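Local coordinates for putative 2,5-diketo-D-gluconic acid reductase B (Sinorhizobium meliloti, PDB 3UP8), which probably reduces carbonyl compounds such as methylglyoxal with NADPH, as an aldo/keto reductase, yielding hydroxyacetone in that case, at residues V64-I69 with A74-A79; K95-N100 with Q290-E295; T178-Y183 with I246-T251; R153-S158 with R170-P175; L187-V192 with N283-N288. One frame throughout, in Å; residues are numbered along the deposited sequence.

All five contacts belong to one closed eight-stranded parallel barrel and the loops about it, a TIM barrel. Contact 1 comes first along the chain, joining strand 63-65 to its following helix. Contact 2 opens on strand 91-96, next in the sheet, and closes only in the C-terminal loop, so that contacts 4, 3 and 5 are all nested within it. Contact 4 lies on strand 152-158, a neighbour of strand 176-182 in contact 3, and their centres are about 18 Å apart. Contacts 3 and 5, with centres about 13 Å apart, alternate along the chain and touch through Glu182. Asp65 of contact 1 and Gln180 of contact 3 both touch Lys95 of contact 2, at the predicted catalytic site.

Contact 1: residues V64-I69 with A74-A79; sequences VDTAQI and AEVGEA
Within the beta-alpha-beta unit formed by strand 63-65, helix 73-83 and strand 91-96, Val64 and Thr66 receive the forked side chain of Val76 from the covering helix. The contact is a small, buried, apolar one, and each methyl of the valine has its own partner. Val76 CG1 meets Val64 CG1 at 3.8 Å, the two side chains sliding past one another in opposite directions. The other branch, CG2, approaches Thr66 tip to tip and sits 4.0 Å from both Thr66 CB and Thr66 OG1. The fork can serve both residues because CG1 of Val76 stands anti to the backbone N (chi1 168°), which leaves CG2 beside that N and directed at the threonine. The hydroxyl of Thr66 finds its polar partner in Asn72 OD1, so a buried polar atom is satisfied at the margin of the apolar patch. Between Val64 and Thr66, Asp65 points away from the helix and forms a salt bridge with Lys95. The alternation thus turns one side of the chain to the helix and the other toward the barrel axis, near whose C-terminal end lie Tyr70, the predicted proton donor, and Lys95, predicted to lower its pKa. This inside-outside division of a strand and its exit loop is characteristic of the TIM barrel, the fold of aldo/keto reductases.

Contact 2: residues K95-N100 with Q290-E295; sequences KVWVDN and QGLAPE
Leu292 sets one methyl against Trp97 and the other against Val98, and these two meetings make up the whole first shell between 95-100 and 290-295. CD1 of the leucine comes to 3.6 Å from CH2 of Trp97, at the far end of the indole. The two side chains cross at about a right angle, and the methyl lies oblique to the ring. The other branch, CD2, rests against Val98, 3.7 Å from its CG2 and 4.0 Å from its CG1. Val98 CG2 in turn lies 3.9 Å above the plane of the Trp97 ring, over its centre, so the leucine meets two side chains that also pack on each other. Trp97 is extended toward the loop with CG anti to its own N (chi1 -177°), which carries the six-membered ring outward to the leucine.

Further out, hydrogen bonds to the backbone position both partners. Trp97 O accepts a hydrogen bond from Asn100 N at 2.9 Å, closing a tight turn, while Trp97 N is bound by Gln68 OE1. On the opposing side, the backbone of Leu292 is hydrogen-bonded to Gly131. The side chain of Trp97 lies about 4 Å from that of His128, a predicted substrate-binding residue. A C-terminal loop folded in this way against the loops at the ends of the strands is characteristic of aldo/keto reductases, in which such loops commonly border the substrate pocket.

Contact 3: residues T178-Y183 with I246-T251; sequences TNQVEY and IVLSKT
Gln180 and Leu248 meet inside the barrel, each reaching in from its own strand, and their side chains cross at about a right angle. The glutamine runs straight out from strand 176-182: CG is anti to the backbone N (chi1 180°) and the chain stays extended at the next bond (chi2 172°). That conformation brings the amide group to the leucine although the CB of Gln180 is not itself directed at the opposite strand. Leu248 does point its CB across, and only its CD1 branch does the touching, 3.7 Å from Gln180 CD. The flat amide group as a whole lies against this one methyl in van der Waals contact.

A second, looser meeting lies toward the beginning of both strands, where Ile246 CD1 comes within 4.3 Å of Thr178 OG1. Ile246 is turned away from a staggered arrangement at its second torsion (chi2 139°), and its outermost methyl comes nearer to Thr178 than its CB direction would suggest. The threonine hydroxyl is engaged by Ser202 OG and Thr204 OG1, so it has polar partners despite its apolar neighbour.

The side chain of Gln180 is about 3 Å (nearest atoms) from that of Lys95 and about 4 Å from that of Tyr70, which places this meeting at the predicted active site; an acetate, probably from the crystallisation liquor, is bound nearby. Strand 202-206 runs between strands 176-182 and 245-249, strand 152-158 hydrogen-bonds the other side of 176-182, His63 and Asp65 of strand 63-65 pack on Leu248, and helix 254-261 packs on Ser249 and Thr251.

Contact 4: residues R153-S158 with R170-P175; sequences RHIGIS and RLSDAP
The strand holding Ile155 and the turn leading to Pro175 approach to 7.4 Å between the CA atoms of these two residues, with a water in the gap. That water accepts from Ile155 N at 2.9 Å and donates to Pro175 O at 2.7 Å, bridging the two backbones. The side chain of Ile155 does the rest. Its CG1 sits between the backbone N and the carbonyl carbon (chi1 56°), the crowded position, and lies 3.5 Å from Pro175 O. From there CD1 reaches 3.9 Å from Ala174 CB and 3.3 Å from Ser172 OG. Segments 153-158 and 170-175 belong to the beta-alpha-beta unit of strand 152-158, helix 162-171 and strand 176-182, and the contact closes it where the chain leaves the helix to enter the next strand of the TIM barrel. In the turn, Ser172 OG donates to Ala174 O at 2.7 Å, the donor tilted 16° from the carbonyl plane. The same hydroxyl is also hydrogen-bonded to Asn144 ND2, on helix 136-148. A valine at Ser172 has no hydroxyl, so Ala174 O and Asn144 ND2 would probably each be left without this partner and the turn less firmly held.

Contact 5: residues L187-V192 with N283-N288; sequences LDQTKV and NGRIVN
Van der Waals packing comes first: Leu187 lies against Arg285, its CD2 methyl laid over one face of the cationic guanidinium. That methyl is 3.7 Å above the plane, offset toward the rim and nearest NH1, while CD1 of the same leucine stands 4.1 Å from Arg285 CB. The arginine can offer both surfaces because its chain bends at chi3 (-58°), folding the planar group back over the leucine. With an alanine at Leu187, both methyls are lost, and the guanidinium would probably be less restrained on that face.

Water-mediated bonds form the second group. One water donates to Gln189 OE1 and accepts from Arg285 NH2 at 2.9 Å. Another accepts from Gln189 NE2 at 2.8 Å and from Arg285 NH1 at 3.1 Å. Both lie at the edge of the guanidinium, in its plane. Gln189 NE2 is held directly by Glu182 O, and Arg285 makes a cation-pi contact with Trp296.

Bonds within one segment complete the account: Thr190 OG1 donates to Asp188 OD1 at 2.7 Å, and the carboxylate oxygen receives it on its syn lone pair, at the start of helix 190-199. The whole is a C-terminal loop docked on the beta-alpha loop after strand 176-182, an arrangement found in aldo/keto reductase barrels.

Contact 1: residues V64-I69 with A74-A79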
# COMPACT_ATOMS: atom_id res chain seq x y z
N VAL A 64 8.77 -1.67 1.09
CA VAL A 64 8.90 -0.25 0.76
C VAL A 64 8.02 0.06 -0.45
O VAL A 64 8.08 -0.66 -1.44
CB VAL A 64 10.36 0.16 0.45
CG1 VAL A 64 10.42 1.65 0.14
CG2 VAL A 64 11.30 -0.18 1.63
N ASP A 65 7.21 1.11 -0.33
CA ASP A 65 6.25 1.50 -1.35
C ASP A 65 6.50 2.89 -1.91
O ASP A 65 6.55 3.88 -1.16
CB ASP A 65 4.83 1.39 -0.80
CG ASP A 65 3.77 1.74 -1.83
OD1 ASP A 65 3.54 2.96 -2.06
OD2 ASP A 65 3.17 0.80 -2.39
N THR A 66 6.63 2.98 -3.23
CA THR A 66 6.86 4.26 -3.91
C THR A 66 6.04 4.32 -5.22
O THR A 66 5.18 3.46 -5.45
CB THR A 66 8.40 4.50 -4.11
OG1 THR A 66 8.64 5.83 -4.60
CG2 THR A 66 9.01 3.45 -5.06
N ALA A 67 6.26 5.36 -6.03
CA ALA A 67 5.50 5.58 -7.26
C ALA A 67 6.29 6.49 -8.17
O ALA A 67 7.06 7.31 -7.69
CB ALA A 67 4.15 6.22 -6.95
N GLN A 68 6.08 6.37 -9.47
CA GLN A 68 6.72 7.29 -10.42
C GLN A 68 6.40 8.75 -10.09
O GLN A 68 7.31 9.58 -10.05
CB GLN A 68 6.28 6.96 -11.85
CG GLN A 68 6.91 5.68 -12.36
CD GLN A 68 6.30 5.17 -13.67
OE1 GLN A 68 5.35 5.74 -14.21
NE2 GLN A 68 6.89 4.11 -14.19
N ILE A 69 5.13 9.03 -9.78
CA ILE A 69 4.67 10.41 -9.56
C ILE A 69 5.17 11.05 -8.27
O ILE A 69 5.21 12.27 -8.18
CB ILE A 69 3.13 10.56 -9.64
CG1 ILE A 69 2.72 12.02 -9.84
CG2 ILE A 69 2.44 9.98 -8.39
CD1 ILE A 69 3.22 12.66 -11.13
N ALA A 74 14.43 7.59 -6.89
CA ALA A 74 15.90 7.65 -6.82
C ALA A 74 16.42 7.48 -5.38
O ALA A 74 17.36 6.71 -5.14
CB ALA A 74 16.42 8.97 -7.44
N GLU A 75 15.78 8.16 -4.44
CA GLU A 75 16.22 8.14 -3.05
C GLU A 75 15.85 6.82 -2.38
O GLU A 75 16.60 6.31 -1.55
CB GLU A 75 15.65 9.35 -2.30
CG GLU A 75 16.25 10.70 -2.78
CD GLU A 75 15.53 11.33 -3.97
OE1 GLU A 75 14.66 10.68 -4.60
OE2 GLU A 75 15.83 12.51 -4.27
N VAL A 76 14.69 6.25 -2.76
CA VAL A 76 14.34 4.90 -2.31
C VAL A 76 15.43 3.92 -2.73
O VAL A 76 15.90 3.13 -1.91
CB VAL A 76 12.94 4.43 -2.85
CG1 VAL A 76 12.75 2.93 -2.60
CG2 VAL A 76 11.81 5.22 -2.18
N GLY A 77 15.83 3.97 -4.00
CA GLY A 77 16.88 3.11 -4.55
C GLY A 77 18.20 3.26 -3.81
O GLY A 77 18.83 2.26 -3.44
N GLU A 78 18.60 4.50 -3.55
CA GLU A 78 19.85 4.78 -2.82
C GLU A 78 19.79 4.23 -1.39
O GLU A 78 20.71 3.55 -0.94
CB GLU A 78 20.12 6.29 -2.78
CG GLU A 78 21.49 6.65 -2.18
CD GLU A 78 21.75 8.15 -2.14
OE1 GLU A 78 21.36 8.84 -3.11
OE2 GLU A 78 22.34 8.64 -1.15
N ALA A 79 18.71 4.54 -0.68
CA ALA A 79 18.52 4.09 0.70
C ALA A 79 18.57 2.57 0.84
O ALA A 79 19.24 2.04 1.72
CB ALA A 79 17.21 4.64 1.28

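Contact 2: residues K95-N100 with Q290-E295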
# COMPACT_ATOMS: atom_id res chain seq x y z
N LYS A 95 4.66 2.30 -8.90
CA LYS A 95 3.38 2.49 -9.59
C LYS A 95 3.60 3.26 -10.88
O LYS A 95 4.34 4.25 -10.91
CB LYS A 95 2.41 3.28 -8.69
CG LYS A 95 2.29 2.74 -7.26
CD LYS A 95 1.26 3.51 -6.44
CE LYS A 95 1.32 3.14 -4.96
NZ LYS A 95 2.53 3.69 -4.24
N VAL A 96 2.96 2.80 -11.94
CA VAL A 96 2.97 3.52 -13.22
C VAL A 96 1.99 4.70 -13.20
O VAL A 96 0.81 4.52 -12.95
CB VAL A 96 2.63 2.57 -14.38
CG1 VAL A 96 2.68 3.29 -15.72
CG2 VAL A 96 3.56 1.38 -14.36
N TRP A 97 2.53 5.89 -13.46
CA TRP A 97 1.74 7.11 -13.50
C TRP A 97 0.91 7.13 -14.78
O TRP A 97 1.32 6.61 -15.82
CB TRP A 97 2.65 8.35 -13.46
CG TRP A 97 1.88 9.66 -13.43
CD1 TRP A 97 1.99 10.70 -14.31
CD2 TRP A 97 0.87 10.04 -12.49
NE1 TRP A 97 1.12 11.70 -13.97
CE2 TRP A 97 0.41 11.32 -12.86
CE3 TRP A 97 0.31 9.41 -11.36
CZ2 TRP A 97 -0.58 12.00 -12.14
CZ3 TRP A 97 -0.68 10.09 -10.64
CH2 TRP A 97 -1.11 11.37 -11.04
N VAL A 98 -0.28 7.73 -14.68
CA VAL A 98 -1.25 7.69 -15.77
C VAL A 98 -0.73 8.29 -17.08
O VAL A 98 -1.20 7.93 -18.14
CB VAL A 98 -2.60 8.36 -15.37
CG1 VAL A 98 -3.20 7.69 -14.10
CG2 VAL A 98 -2.43 9.86 -15.14
N ASP A 99 0.24 9.22 -17.02
CA ASP A 99 0.80 9.81 -18.26
C ASP A 99 1.59 8.78 -19.05
O ASP A 99 1.90 8.97 -20.23
CB ASP A 99 1.72 11.00 -17.93
CG ASP A 99 0.96 12.23 -17.42
OD1 ASP A 99 -0.29 12.29 -17.55
OD2 ASP A 99 1.63 13.14 -16.90
N ASN A 100 1.94 7.68 -18.39
CA ASN A 100 2.75 6.64 -19.00
C ASN A 100 1.95 5.40 -19.42
O ASN A 100 2.53 4.34 -19.63
CB ASN A 100 3.88 6.25 -18.05
CG ASN A 100 4.81 7.40 -17.73
OD1 ASN A 100 5.05 8.28 -18.56
ND2 ASN A 100 5.34 7.41 -16.51
N GLN A 290 -10.18 14.54 -9.78
CA GLN A 290 -11.08 14.49 -10.94
C GLN A 290 -10.34 13.94 -12.16
O GLN A 290 -9.22 14.34 -12.44
CB GLN A 290 -11.65 15.89 -11.21
CG GLN A 290 -12.49 16.03 -12.48
CD GLN A 290 -13.68 15.09 -12.50
OE1 GLN A 290 -14.06 14.58 -13.57
NE2 GLN A 290 -14.27 14.84 -11.33
N GLY A 291 -10.97 13.00 -12.86
CA GLY A 291 -10.36 12.40 -14.05
C GLY A 291 -9.62 11.10 -13.75
O GLY A 291 -9.67 10.16 -14.54
N LEU A 292 -8.94 11.05 -12.61
CA LEU A 292 -8.14 9.88 -12.23
C LEU A 292 -8.96 8.93 -11.37
O LEU A 292 -8.85 7.70 -11.49
CB LEU A 292 -6.90 10.31 -11.42
CG LEU A 292 -5.91 11.30 -12.01
CD1 LEU A 292 -4.68 11.40 -11.14
CD2 LEU A 292 -5.52 10.91 -13.42
N ALA A 293 -9.74 9.50 -10.46
CA ALA A 293 -10.58 8.73 -9.56
C ALA A 293 -11.71 8.08 -10.35
O ALA A 293 -12.20 8.67 -11.31
CB ALA A 293 -11.14 9.63 -8.47
N PRO A 294 -12.14 6.88 -9.95
CA PRO A 294 -13.30 6.28 -10.60
C PRO A 294 -14.57 6.74 -9.90
O PRO A 294 -14.51 7.45 -8.88
CB PRO A 294 -13.10 4.81 -10.32
CG PRO A 294 -12.49 4.79 -8.94
CD PRO A 294 -11.65 6.04 -8.83
N GLU A 295 -15.71 6.32 -10.43
CA GLU A 295 -16.98 6.41 -9.73
C GLU A 295 -16.90 5.40 -8.60
O GLU A 295 -17.09 4.20 -8.82
CB GLU A 295 -18.16 6.12 -10.69
CG GLU A 295 -19.55 6.31 -10.10
CD GLU A 295 -19.87 7.76 -9.73
OE1 GLU A 295 -19.07 8.67 -10.04
OE2 GLU A 295 -20.94 8.00 -9.12

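Contact 3: residues T178-Y183 with I246-T251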
# COMPACT_ATOMS: atom_id res chain seq x y z
N THR A 178 -3.10 -7.15 -5.57
CA THR A 178 -3.63 -6.23 -4.59
C THR A 178 -4.31 -5.06 -5.28
O THR A 178 -4.03 -4.77 -6.45
CB THR A 178 -2.50 -5.69 -3.62
OG1 THR A 178 -3.08 -5.15 -2.42
CG2 THR A 178 -1.65 -4.60 -4.28
N ASN A 179 -5.22 -4.42 -4.56
CA ASN A 179 -5.73 -3.10 -4.91
C ASN A 179 -5.36 -2.14 -3.77
O ASN A 179 -5.82 -2.30 -2.62
CB ASN A 179 -7.26 -3.14 -5.14
CG ASN A 179 -7.82 -1.81 -5.64
OD1 ASN A 179 -7.09 -0.95 -6.14
ND2 ASN A 179 -9.12 -1.63 -5.49
N GLN A 180 -4.52 -1.17 -4.08
CA GLN A 180 -4.08 -0.21 -3.11
C GLN A 180 -5.05 0.97 -3.13
O GLN A 180 -5.23 1.63 -4.15
CB GLN A 180 -2.64 0.26 -3.37
CG GLN A 180 -2.18 1.28 -2.33
CD GLN A 180 -0.71 1.65 -2.42
OE1 GLN A 180 0.16 0.78 -2.60
NE2 GLN A 180 -0.42 2.94 -2.25
N VAL A 181 -5.68 1.19 -1.98
CA VAL A 181 -6.73 2.19 -1.83
C VAL A 181 -6.59 2.92 -0.49
O VAL A 181 -5.96 2.42 0.45
CB VAL A 181 -8.14 1.57 -1.88
CG1 VAL A 181 -8.40 0.92 -3.26
CG2 VAL A 181 -8.35 0.55 -0.74
N GLU A 182 -7.18 4.12 -0.43
CA GLU A 182 -7.32 4.86 0.83
C GLU A 182 -8.18 4.03 1.78
O GLU A 182 -9.25 3.60 1.41
CB GLU A 182 -8.03 6.19 0.56
CG GLU A 182 -8.20 7.04 1.79
CD GLU A 182 -8.84 8.37 1.50
OE1 GLU A 182 -8.81 8.82 0.34
OE2 GLU A 182 -9.38 8.97 2.45
N TYR A 183 -7.69 3.79 2.99
CA TYR A 183 -8.46 3.01 3.96
C TYR A 183 -8.02 3.40 5.37
O TYR A 183 -6.84 3.33 5.72
CB TYR A 183 -8.28 1.51 3.71
CG TYR A 183 -9.25 0.61 4.45
CD1 TYR A 183 -10.51 1.06 4.85
CD2 TYR A 183 -8.90 -0.72 4.75
CE1 TYR A 183 -11.41 0.21 5.54
CE2 TYR A 183 -9.78 -1.57 5.42
CZ TYR A 183 -11.03 -1.10 5.81
OH TYR A 183 -11.86 -1.96 6.48
N ILE A 246 -3.25 -4.93 4.12
CA ILE A 246 -1.88 -4.49 4.29
C ILE A 246 -1.98 -3.00 4.58
O ILE A 246 -2.89 -2.34 4.07
CB ILE A 246 -1.09 -4.74 2.98
CG1 ILE A 246 -1.08 -6.23 2.66
CG2 ILE A 246 0.32 -4.16 3.05
CD1 ILE A 246 -1.27 -6.56 1.18
N VAL A 247 -1.06 -2.48 5.38
CA VAL A 247 -1.07 -1.05 5.70
C VAL A 247 0.29 -0.39 5.39
O VAL A 247 1.34 -0.95 5.69
CB VAL A 247 -1.56 -0.80 7.18
CG1 VAL A 247 -0.63 -1.47 8.19
CG2 VAL A 247 -1.70 0.68 7.46
N LEU A 248 0.24 0.78 4.77
CA LEU A 248 1.42 1.61 4.53
C LEU A 248 1.47 2.74 5.55
O LEU A 248 0.45 3.38 5.81
CB LEU A 248 1.38 2.21 3.11
CG LEU A 248 1.40 1.19 1.96
CD1 LEU A 248 1.31 1.91 0.62
CD2 LEU A 248 2.65 0.32 2.04
N SER A 249 2.62 2.98 6.15
CA SER A 249 2.73 4.09 7.07
C SER A 249 3.69 5.14 6.54
O SER A 249 4.65 4.81 5.84
CB SER A 249 3.14 3.64 8.47
OG SER A 249 4.26 2.78 8.42
N LYS A 250 3.39 6.39 6.86
CA LYS A 250 4.28 7.50 6.59
C LYS A 250 4.88 7.95 7.93
O LYS A 250 4.17 8.42 8.83
CB LYS A 250 3.54 8.63 5.87
CG LYS A 250 4.43 9.80 5.44
CD LYS A 250 4.30 10.96 6.41
CE LYS A 250 5.02 12.19 5.92
NZ LYS A 250 4.71 13.35 6.80
N THR A 251 6.18 7.74 8.05
CA THR A 251 6.91 8.07 9.26
C THR A 251 8.02 9.03 8.86
O THR A 251 9.05 8.61 8.34
CB THR A 251 7.50 6.80 9.90
OG1 THR A 251 8.35 6.15 8.96
CG2 THR A 251 6.40 5.82 10.31

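Contact 4: residues R153-S158 with R170-P175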
# COMPACT_ATOMS: atom_id res chain seq x y z
N ARG A 153 7.79 -8.83 -10.41
CA ARG A 153 7.45 -10.16 -9.91
C ARG A 153 5.93 -10.35 -9.87
O ARG A 153 5.40 -11.39 -10.28
CB ARG A 153 8.07 -10.41 -8.52
CG ARG A 153 9.61 -10.49 -8.52
CD ARG A 153 10.16 -11.78 -9.13
NE ARG A 153 11.63 -11.75 -9.25
CZ ARG A 153 12.31 -11.30 -10.30
NH1 ARG A 153 11.68 -10.83 -11.38
NH2 ARG A 153 13.64 -11.32 -10.28
N HIS A 154 5.23 -9.32 -9.39
CA HIS A 154 3.79 -9.37 -9.20
C HIS A 154 3.19 -8.08 -9.71
O HIS A 154 3.85 -7.04 -9.74
CB HIS A 154 3.49 -9.55 -7.71
CG HIS A 154 4.19 -10.72 -7.12
ND1 HIS A 154 3.75 -12.01 -7.30
CD2 HIS A 154 5.30 -10.79 -6.35
CE1 HIS A 154 4.58 -12.84 -6.68
NE2 HIS A 154 5.53 -12.12 -6.10
N ILE A 155 1.94 -8.14 -10.15
CA ILE A 155 1.26 -6.96 -10.70
C ILE A 155 -0.01 -6.64 -9.89
O ILE A 155 -0.61 -7.52 -9.29
CB ILE A 155 0.93 -7.13 -12.21
CG1 ILE A 155 0.08 -8.39 -12.48
CG2 ILE A 155 2.22 -7.16 -13.05
CD1 ILE A 155 -0.58 -8.38 -13.87
N GLY A 156 -0.39 -5.37 -9.87
CA GLY A 156 -1.61 -4.97 -9.20
C GLY A 156 -2.19 -3.66 -9.65
O GLY A 156 -1.77 -3.08 -10.67
N ILE A 157 -3.17 -3.18 -8.87
CA ILE A 157 -3.93 -1.99 -9.20
C ILE A 157 -4.05 -1.06 -8.01
O ILE A 157 -3.75 -1.43 -6.88
CB ILE A 157 -5.33 -2.35 -9.75
CG1 ILE A 157 -6.09 -3.21 -8.72
CG2 ILE A 157 -5.17 -3.05 -11.12
CD1 ILE A 157 -7.42 -3.78 -9.18
N SER A 158 -4.50 0.17 -8.25
CA SER A 158 -4.63 1.13 -7.18
C SER A 158 -5.79 2.05 -7.49
O SER A 158 -5.90 2.55 -8.62
CB SER A 158 -3.31 1.91 -6.98
OG SER A 158 -3.34 2.73 -5.80
N ARG A 170 -10.25 -10.23 -14.77
CA ARG A 170 -10.70 -10.90 -16.00
C ARG A 170 -9.74 -10.73 -17.20
O ARG A 170 -9.49 -11.68 -17.93
CB ARG A 170 -12.11 -10.41 -16.38
CG ARG A 170 -12.72 -11.08 -17.64
CD ARG A 170 -14.22 -10.75 -17.80
NE ARG A 170 -14.58 -9.36 -17.49
CZ ARG A 170 -14.38 -8.31 -18.28
NH1 ARG A 170 -13.78 -8.43 -19.47
NH2 ARG A 170 -14.76 -7.11 -17.88
N LEU A 171 -9.23 -9.52 -17.40
CA LEU A 171 -8.36 -9.25 -18.56
C LEU A 171 -6.90 -9.70 -18.39
O LEU A 171 -6.17 -9.79 -19.37
CB LEU A 171 -8.38 -7.75 -18.89
CG LEU A 171 -9.72 -7.19 -19.37
CD1 LEU A 171 -9.66 -5.67 -19.44
CD2 LEU A 171 -10.12 -7.80 -20.73
N SER A 172 -6.50 -9.99 -17.16
CA SER A 172 -5.07 -10.24 -16.86
C SER A 172 -4.73 -11.71 -16.83
O SER A 172 -5.33 -12.45 -16.05
CB SER A 172 -4.66 -9.59 -15.53
OG SER A 172 -3.27 -9.74 -15.30
N ASP A 173 -3.76 -12.10 -17.64
CA ASP A 173 -3.26 -13.48 -17.65
C ASP A 173 -2.69 -13.83 -16.27
O ASP A 173 -3.03 -14.88 -15.70
CB ASP A 173 -2.22 -13.66 -18.76
CG ASP A 173 -1.75 -15.10 -18.89
OD1 ASP A 173 -2.58 -16.02 -18.82
OD2 ASP A 173 -0.53 -15.32 -19.06
N ALA A 174 -1.85 -12.93 -15.73
CA ALA A 174 -1.31 -13.08 -14.37
C ALA A 174 -2.34 -12.66 -13.31
O ALA A 174 -3.16 -11.77 -13.58
CB ALA A 174 -0.03 -12.24 -14.22
N PRO A 175 -2.29 -13.27 -12.11
CA PRO A 175 -3.18 -12.81 -11.05
C PRO A 175 -2.89 -11.36 -10.68
O PRO A 175 -1.76 -10.87 -10.86
CB PRO A 175 -2.86 -13.74 -9.86
CG PRO A 175 -2.07 -14.88 -10.42
CD PRO A 175 -1.40 -14.36 -11.67
O HOH W 1 0.70 -10.75 -9.85

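Contact 5: residues L187-V192 with N283-N288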
# COMPACT_ATOMS: atom_id res chain seq x y z
N LEU A 187 -13.38 5.90 6.38
CA LEU A 187 -13.82 5.51 5.04
C LEU A 187 -14.15 4.03 4.98
O LEU A 187 -13.25 3.19 5.08
CB LEU A 187 -12.76 5.87 3.99
CG LEU A 187 -13.10 5.50 2.53
CD1 LEU A 187 -14.39 6.20 2.07
CD2 LEU A 187 -11.92 5.89 1.64
N ASP A 188 -15.43 3.72 4.82
CA ASP A 188 -15.91 2.34 4.68
C ASP A 188 -15.38 1.70 3.39
O ASP A 188 -15.46 2.30 2.31
CB ASP A 188 -17.44 2.30 4.67
CG ASP A 188 -17.98 0.88 4.48
OD1 ASP A 188 -17.45 -0.07 5.09
OD2 ASP A 188 -18.93 0.72 3.69
N GLN A 189 -14.83 0.49 3.51
CA GLN A 189 -14.38 -0.26 2.33
C GLN A 189 -14.98 -1.65 2.25
O GLN A 189 -14.37 -2.58 1.70
CB GLN A 189 -12.84 -0.30 2.25
CG GLN A 189 -12.19 1.05 1.94
CD GLN A 189 -12.33 1.49 0.49
OE1 GLN A 189 -13.20 1.00 -0.25
NE2 GLN A 189 -11.47 2.41 0.08
N THR A 190 -16.19 -1.79 2.79
CA THR A 190 -16.90 -3.08 2.80
C THR A 190 -16.98 -3.74 1.43
O THR A 190 -16.58 -4.89 1.28
CB THR A 190 -18.32 -2.92 3.41
OG1 THR A 190 -18.18 -2.62 4.80
CG2 THR A 190 -19.15 -4.20 3.24
N LYS A 191 -17.49 -3.03 0.43
CA LYS A 191 -17.67 -3.62 -0.91
C LYS A 191 -16.32 -3.97 -1.55
O LYS A 191 -16.15 -5.07 -2.07
CB LYS A 191 -18.46 -2.68 -1.84
CG LYS A 191 -19.95 -2.53 -1.53
CD LYS A 191 -20.63 -1.73 -2.67
CE LYS A 191 -22.02 -1.21 -2.26
NZ LYS A 191 -22.64 -0.37 -3.33
N VAL A 192 -15.36 -3.06 -1.47
CA VAL A 192 -14.02 -3.32 -2.00
C VAL A 192 -13.37 -4.56 -1.35
O VAL A 192 -12.82 -5.42 -2.04
CB VAL A 192 -13.12 -2.06 -1.89
CG1 VAL A 192 -11.65 -2.39 -2.09
CG2 VAL A 192 -13.59 -1.00 -2.93
N ASN A 283 -18.57 11.22 4.09
CA ASN A 283 -17.60 12.17 3.55
C ASN A 283 -16.18 11.92 4.04
O ASN A 283 -15.38 12.84 4.15
CB ASN A 283 -18.04 13.61 3.85
CG ASN A 283 -17.93 13.96 5.33
OD1 ASN A 283 -18.20 13.13 6.21
ND2 ASN A 283 -17.52 15.20 5.62
N GLY A 284 -15.86 10.66 4.31
CA GLY A 284 -14.58 10.32 4.91
C GLY A 284 -13.41 10.26 3.93
O GLY A 284 -12.26 10.33 4.35
N ARG A 285 -13.69 10.13 2.64
CA ARG A 285 -12.64 10.03 1.62
C ARG A 285 -11.87 11.33 1.48
O ARG A 285 -12.47 12.42 1.37
CB ARG A 285 -13.22 9.64 0.26
CG ARG A 285 -12.14 9.36 -0.79
CD ARG A 285 -12.77 9.03 -2.12
NE ARG A 285 -13.68 7.89 -2.05
CZ ARG A 285 -13.29 6.61 -2.02
NH1 ARG A 285 -11.99 6.30 -2.06
NH2 ARG A 285 -14.20 5.64 -1.96
N ILE A 286 -10.54 11.21 1.48
CA ILE A 286 -9.63 12.35 1.40
C ILE A 286 -9.13 12.58 -0.03
O ILE A 286 -9.09 13.71 -0.50
CB ILE A 286 -8.41 12.14 2.34
CG1 ILE A 286 -8.87 12.00 3.79
CG2 ILE A 286 -7.37 13.29 2.19
CD1 ILE A 286 -7.80 11.41 4.71
N VAL A 287 -8.76 11.49 -0.72
CA VAL A 287 -8.12 11.60 -2.04
C VAL A 287 -9.13 11.30 -3.15
O VAL A 287 -9.63 10.18 -3.26
CB VAL A 287 -6.89 10.64 -2.14
CG1 VAL A 287 -6.16 10.81 -3.47
CG2 VAL A 287 -5.92 10.87 -0.98
N ASN A 288 -9.43 12.30 -3.99
CA ASN A 288 -10.47 12.16 -5.01
C ASN A 288 -10.17 13.04 -6.25
O ASN A 288 -10.93 13.96 -6.56
CB ASN A 288 -11.82 12.56 -4.40
CG ASN A 288 -13.01 11.90 -5.08
OD1 ASN A 288 -12.89 11.28 -6.14
ND2 ASN A 288 -14.18 12.03 -4.46
O HOH W 2 -14.34 2.77 -2.06
O HOH W 3 -11.01 3.44 -2.52